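PDB 4H4L: Hut operon positive regulatory protein from Bacillus subtilis, which binds regulatory sequences on the hut mRNA in the presence of histidine, suppressing transcription termination and switching on the operon for histidine utilization. Local coordinates for residues 85-88 against 92-95; 88-91 against 95-98. The protein carries 1 engineered substitution. All blocks are in the same frame, centred on the assembly; numbering follows the deposited sequence.

Contact 1: 85-88 against 92-95; sequences GVTR and LLGS
Thr87 and the Leu92-Leu93 pair touch only through carbon and one backbone nitrogen. The methyl CG2 of Thr87 lies 4.4 Å from CD2 of Leu93. The same methyl sits 4.4 Å from the backbone N of Leu92. This is loose apolar packing, and no hydrogen bond crosses between 85-88 and 92-95. The branches of Thr87 divide the work: CG2 serves this contact, while OG1 bonds back to the carbonyl of Leu83 in the same helix. The side chain of Leu93 also reaches Val100 and Ile129 of the sheet. Leu92 points away from the helix end and packs on Leu92 of two neighbouring subunits.

Within 85-88 the polar side-chain bonds are made by Arg88. It folds back against the helix end, its chain bent at chi2 (140°) and at chi3. Its NH2 donates to Val86 O at 2.6 Å, with the acceptor close to the guanidinium plane. NE makes weak bonds to Gly85 O and to Val86 O at 3.2 and 3.0 Å. NH1 forms a salt bridge with Glu81 of a third subunit.

Arg88, the first residue past helix 70-87, has left helical geometry with a positive phi (62°). This is a helix C-terminus where the carbonyls of Gly85 and Val86 are tied to a residue of the histidine pocket.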
ATOM      1  N   GLY A  85       0.230  -2.887 -11.881  1.00 38.13           N
ATOM      2  CA  GLY A  85       0.612  -2.004 -12.962  1.00 32.77           C
ATOM      3  C   GLY A  85      -0.536  -1.140 -13.384  1.00 34.00           C
ATOM      4  O   GLY A  85      -0.398   0.067 -13.535  1.00 34.13           O
ATOM      5  N   VAL A  86      -1.686  -1.765 -13.591  1.00 36.41           N
ATOM      6  CA  VAL A  86      -2.878  -1.029 -14.015  1.00 34.86           C
ATOM      7  C   VAL A  86      -3.328   0.023 -12.996  1.00 36.37           C
ATOM      8  O   VAL A  86      -3.715   1.140 -13.378  1.00 37.51           O
ATOM      9  CB  VAL A  86      -4.040  -1.982 -14.319  1.00 32.63           C
ATOM     10  CG1 VAL A  86      -5.342  -1.206 -14.527  1.00 29.79           C
ATOM     11  CG2 VAL A  86      -3.697  -2.826 -15.536  1.00 30.66           C
ATOM     12  N   THR A  87      -3.277  -0.326 -11.709  1.00 35.04           N
ATOM     13  CA  THR A  87      -3.975   0.470 -10.698  1.00 34.97           C
ATOM     14  C   THR A  87      -3.092   1.437  -9.909  1.00 38.08           C
ATOM     15  O   THR A  87      -3.591   2.439  -9.432  1.00 42.37           O
ATOM     16  CB  THR A  87      -4.740  -0.430  -9.751  1.00 34.50           C
ATOM     17  OG1 THR A  87      -3.803  -1.296  -9.133  1.00 38.41           O
ATOM     18  CG2 THR A  87      -5.748  -1.275 -10.513  1.00 33.04           C
ATOM     19  N   ARG A  88      -1.800   1.129  -9.765  1.00 37.75           N
ATOM     20  CA  ARG A  88      -0.796   2.064  -9.229  1.00 39.81           C
ATOM     21  C   ARG A  88      -1.009   2.558  -7.773  1.00 42.71           C
ATOM     22  O   ARG A  88      -1.095   3.763  -7.527  1.00 41.93           O
ATOM     23  CB  ARG A  88      -0.566   3.243 -10.210  1.00 36.58           C
ATOM     24  CG  ARG A  88       0.361   2.827 -11.362  1.00 39.04           C
ATOM     25  CD  ARG A  88      -0.047   3.368 -12.720  1.00 33.36           C
ATOM     26  NE  ARG A  88      -1.452   3.091 -12.983  1.00 36.11           N
ATOM     27  CZ  ARG A  88      -2.412   4.016 -12.955  1.00 35.50           C
ATOM     28  NH1 ARG A  88      -2.079   5.272 -12.697  1.00 34.24           N
ATOM     29  NH2 ARG A  88      -3.688   3.686 -13.178  1.00 30.06           N
ATOM     30  N   LEU A  92      -8.134  -0.542  -6.845  1.00 39.78           N
ATOM     31  CA  LEU A  92      -9.543  -0.211  -6.820  1.00 36.61           C
ATOM     32  C   LEU A  92      -9.867   0.556  -8.078  1.00 37.54           C
ATOM     33  O   LEU A  92      -9.076   1.381  -8.522  1.00 35.63           O
ATOM     34  CB  LEU A  92      -9.853   0.705  -5.641  1.00 38.40           C
ATOM     35  CG  LEU A  92      -9.533   0.189  -4.241  1.00 39.12           C
ATOM     36  CD1 LEU A  92      -9.232   1.366  -3.330  1.00 41.01           C
ATOM     37  CD2 LEU A  92     -10.699  -0.626  -3.720  1.00 38.96           C
ATOM     38  N   LEU A  93     -11.043   0.282  -8.632  1.00 36.71           N
ATOM     39  CA  LEU A  93     -11.564   1.017  -9.753  1.00 36.70           C
ATOM     40  C   LEU A  93     -12.766   1.828  -9.323  1.00 35.00           C
ATOM     41  O   LEU A  93     -12.612   2.939  -8.886  1.00 39.46           O
ATOM     42  CB  LEU A  93     -11.933   0.053 -10.882  1.00 38.08           C
ATOM     43  CG  LEU A  93     -10.746  -0.805 -11.317  1.00 42.05           C
ATOM     44  CD1 LEU A  93     -11.199  -1.921 -12.258  1.00 41.28           C
ATOM     45  CD2 LEU A  93      -9.665   0.053 -11.963  1.00 38.04           C
ATOM     46  N   GLY A  94     -13.961   1.258  -9.449  1.00 36.01           N
ATOM     47  CA  GLY A  94     -15.212   1.923  -9.131  1.00 31.91           C
ATOM     48  C   GLY A  94     -15.231   2.539  -7.745  1.00 36.05           C
ATOM     49  O   GLY A  94     -15.712   3.656  -7.571  1.00 38.64           O
ATOM     50  N   SER A  95     -14.676   1.871  -6.746  1.00 33.27           N
ATOM     51  CA  SER A  95     -14.710   2.485  -5.436  1.00 35.63           C
ATOM     52  C   SER A  95     -13.742   3.681  -5.335  1.00 33.27           C
ATOM     53  O   SER A  95     -13.715   4.345  -4.325  1.00 30.93           O
ATOM     54  CB  SER A  95     -14.501   1.444  -4.322  1.00 38.83           C
ATOM     55  OG  SER A  95     -13.140   1.097  -4.211  1.00 49.47           O
TER

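Contact 2: 88-91 against 95-98; sequences RGEM and SLLR. With HIS (histidine), chain Q.
Two arginine side chains come close together in this contact: NH2 of Arg88 and NH1 of Arg98 are 3.9 Å apart. Both belong to the histidine pocket of HutP, built in part by the loop between helix 70-87 and strand 99-109. Their guanidinium planes are turned 53° from each other. Both groups border the ligand imidazole. Its CE1 lies at the edge of the Arg88 guanidinium, 3.8 Å from NH2. Its ND1 takes a weak but fairly straight hydrogen bond from NH1 of Arg98 at 3.4 Å (164°).

The chain of Arg98 runs extended from CG to NE, with chi2 and chi3 near 180°, which carries the guanidinium along the ligand to the far segment. NE and NH2 are held by the carbonyls of Leu92 and Thr87. These two bonds probably fix the rotation of the group beside the ligand. Replacing Arg98 by an alanine is likely to cost ligand ND1 this donor and take one partner from each of the carbonyls of Leu92 and Thr87.

Apolar packing adds a second patch: CD1 of Leu96 meets CB of Glu90. The carboxylate of Glu90 leads away, and its OE1 makes a weak hydrogen bond to Met91 N of a neighbouring subunit. The ligand is also bonded to Tyr69 OH of that subunit, so the pocket lies at a subunit interface. At the amino end of the ligand, its N lies 2.7 Å from Leu97 O.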
ATOM      1  N   ARG A  88      -1.800   1.129  -9.765  1.00 37.75           N
ATOM      2  CA  ARG A  88      -0.796   2.064  -9.229  1.00 39.81           C
ATOM      3  C   ARG A  88      -1.009   2.558  -7.773  1.00 42.71           C
ATOM      4  O   ARG A  88      -1.095   3.763  -7.527  1.00 41.93           O
ATOM      5  CB  ARG A  88      -0.566   3.243 -10.210  1.00 36.58           C
ATOM      6  CG  ARG A  88       0.361   2.827 -11.362  1.00 39.04           C
ATOM      7  CD  ARG A  88      -0.047   3.368 -12.720  1.00 33.36           C
ATOM      8  NE  ARG A  88      -1.452   3.091 -12.983  1.00 36.11           N
ATOM      9  CZ  ARG A  88      -2.412   4.016 -12.955  1.00 35.50           C
ATOM     10  NH1 ARG A  88      -2.079   5.272 -12.697  1.00 34.24           N
ATOM     11  NH2 ARG A  88      -3.688   3.686 -13.178  1.00 30.06           N
ATOM     12  N   GLY A  89      -1.091   1.623  -6.821  1.00 42.53           N
ATOM     13  CA  GLY A  89      -1.114   1.975  -5.402  1.00 37.34           C
ATOM     14  C   GLY A  89      -2.339   1.535  -4.651  1.00 37.45           C
ATOM     15  O   GLY A  89      -2.253   1.032  -3.543  1.00 41.84           O
ATOM     16  N   GLU A  90      -3.500   1.750  -5.236  1.00 40.16           N
ATOM     17  CA  GLU A  90      -4.730   1.226  -4.679  1.00 40.57           C
ATOM     18  C   GLU A  90      -5.321   0.421  -5.799  1.00 39.48           C
ATOM     19  O   GLU A  90      -5.505   0.936  -6.909  1.00 38.58           O
ATOM     20  CB  GLU A  90      -5.688   2.353  -4.267  1.00 42.04           C
ATOM     21  CG  GLU A  90      -5.143   3.270  -3.164  1.00 53.09           C
ATOM     22  CD  GLU A  90      -4.896   2.588  -1.799  1.00 60.62           C
ATOM     23  OE1 GLU A  90      -5.645   1.642  -1.411  1.00 57.23           O
ATOM     24  OE2 GLU A  90      -3.934   3.016  -1.097  1.00 62.95           O
ATOM     25  N   MET A  91      -5.614  -0.839  -5.504  1.00 38.89           N
ATOM     26  CA  MET A  91      -6.108  -1.769  -6.504  1.00 42.82           C
ATOM     27  C   MET A  91      -7.615  -1.710  -6.449  1.00 43.30           C
ATOM     28  O   MET A  91      -8.270  -2.682  -6.059  1.00 44.87           O
ATOM     29  CB  MET A  91      -5.596  -3.185  -6.234  1.00 44.05           C
ATOM     30  CG  MET A  91      -5.561  -4.053  -7.479  1.00 48.79           C
ATOM     31  SD  MET A  91      -4.844  -5.697  -7.184  1.00 53.87           S
ATOM     32  CE  MET A  91      -3.124  -5.244  -6.990  1.00 52.77           C
ATOM     33  N   SER A  95     -14.676   1.871  -6.746  1.00 33.27           N
ATOM     34  CA  SER A  95     -14.710   2.485  -5.436  1.00 35.63           C
ATOM     35  C   SER A  95     -13.742   3.681  -5.335  1.00 33.27           C
ATOM     36  O   SER A  95     -13.715   4.345  -4.325  1.00 30.93           O
ATOM     37  CB  SER A  95     -14.501   1.444  -4.322  1.00 38.83           C
ATOM     38  OG  SER A  95     -13.140   1.097  -4.211  1.00 49.47           O
ATOM     39  N   LEU A  96     -12.938   3.921  -6.376  1.00 31.12           N
ATOM     40  CA  LEU A  96     -12.212   5.179  -6.526  1.00 33.39           C
ATOM     41  C   LEU A  96     -12.595   5.943  -7.801  1.00 36.72           C
ATOM     42  O   LEU A  96     -11.780   6.749  -8.288  1.00 35.74           O
ATOM     43  CB  LEU A  96     -10.704   4.970  -6.525  1.00 35.38           C
ATOM     44  CG  LEU A  96     -10.003   4.782  -5.187  1.00 38.45           C
ATOM     45  CD1 LEU A  96      -8.514   4.640  -5.439  1.00 35.10           C
ATOM     46  CD2 LEU A  96     -10.325   5.936  -4.241  1.00 37.30           C
ATOM     47  N   LEU A  97     -13.812   5.668  -8.316  1.00 33.50           N
ATOM     48  CA  LEU A  97     -14.436   6.396  -9.401  1.00 31.53           C
ATOM     49  C   LEU A  97     -13.543   6.381 -10.622  1.00 32.99           C
ATOM     50  O   LEU A  97     -13.351   7.397 -11.291  1.00 34.62           O
ATOM     51  CB  LEU A  97     -14.777   7.840  -8.999  1.00 30.74           C
ATOM     52  CG  LEU A  97     -15.696   8.707  -9.896  1.00 29.83           C
ATOM     53  CD1 LEU A  97     -17.143   8.252  -9.910  1.00 28.43           C
ATOM     54  CD2 LEU A  97     -15.698  10.120  -9.393  1.00 30.78           C
ATOM     55  N   ARG A  98     -12.973   5.221 -10.894  1.00 34.76           N
ATOM     56  CA  ARG A  98     -12.342   4.994 -12.177  1.00 35.74           C
ATOM     57  C   ARG A  98     -12.730   3.630 -12.703  1.00 41.50           C
ATOM     58  O   ARG A  98     -13.298   2.766 -11.963  1.00 35.75           O
ATOM     59  CB  ARG A  98     -10.826   5.122 -12.089  1.00 33.79           C
ATOM     60  CG  ARG A  98     -10.189   4.074 -11.235  1.00 32.87           C
ATOM     61  CD  ARG A  98      -8.793   4.499 -10.912  1.00 31.97           C
ATOM     62  NE  ARG A  98      -8.179   3.634  -9.926  1.00 29.08           N
ATOM     63  CZ  ARG A  98      -6.895   3.699  -9.582  1.00 29.54           C
ATOM     64  NH1 ARG A  98      -6.092   4.575 -10.180  1.00 32.32           N
ATOM     65  NH2 ARG A  98      -6.409   2.879  -8.658  1.00 27.39           N
TER
HETATM   66  N   HIS Q 201     -11.087   8.488 -12.390  1.00 51.77           N
HETATM   67  CA  HIS Q 201      -9.745   8.791 -12.953  1.00 47.80           C
HETATM   68  C   HIS Q 201      -9.975   9.669 -14.097  1.00 48.89           C
HETATM   69  O   HIS Q 201     -10.847  10.509 -13.962  1.00 49.70           O
HETATM   70  CB  HIS Q 201      -9.035   7.528 -13.418  1.00 51.63           C
HETATM   71  CG  HIS Q 201      -7.512   7.622 -13.446  1.00 49.74           C
HETATM   72  ND1 HIS Q 201      -6.706   6.721 -12.807  1.00 49.50           N
HETATM   73  CD2 HIS Q 201      -6.672   8.515 -14.054  1.00 46.37           C
HETATM   74  CE1 HIS Q 201      -5.435   7.040 -13.012  1.00 41.17           C
HETATM   75  NE2 HIS Q 201      -5.417   8.112 -13.783  1.00 44.99           N
HETATM   76  OXT HIS Q 201      -9.318   9.550 -15.137  1.00 50.24           O

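The segments of contacts 1 and 2 interleave from the end of helix 70-87 through the loop to strand 99-109, and the contact centres are 3 Å apart. They share Arg88 and Ser95. Arg98 of contact 2 reaches back into both segments of contact 1. Its NE is 2.8 Å from Leu92 O, and its NH2 is 3.0 Å from Thr87 O, both probable hydrogen bonds. The helix end and the loop at Leu92 thus probably position an arginine of the histidine pocket. Arg88 also joins the two contacts, since it is tied to the helix end and borders the ligand. The side chain of Arg88 lies about 5 Å from a bound zinc ion, whereas that of Thr87 is about 11 Å from one.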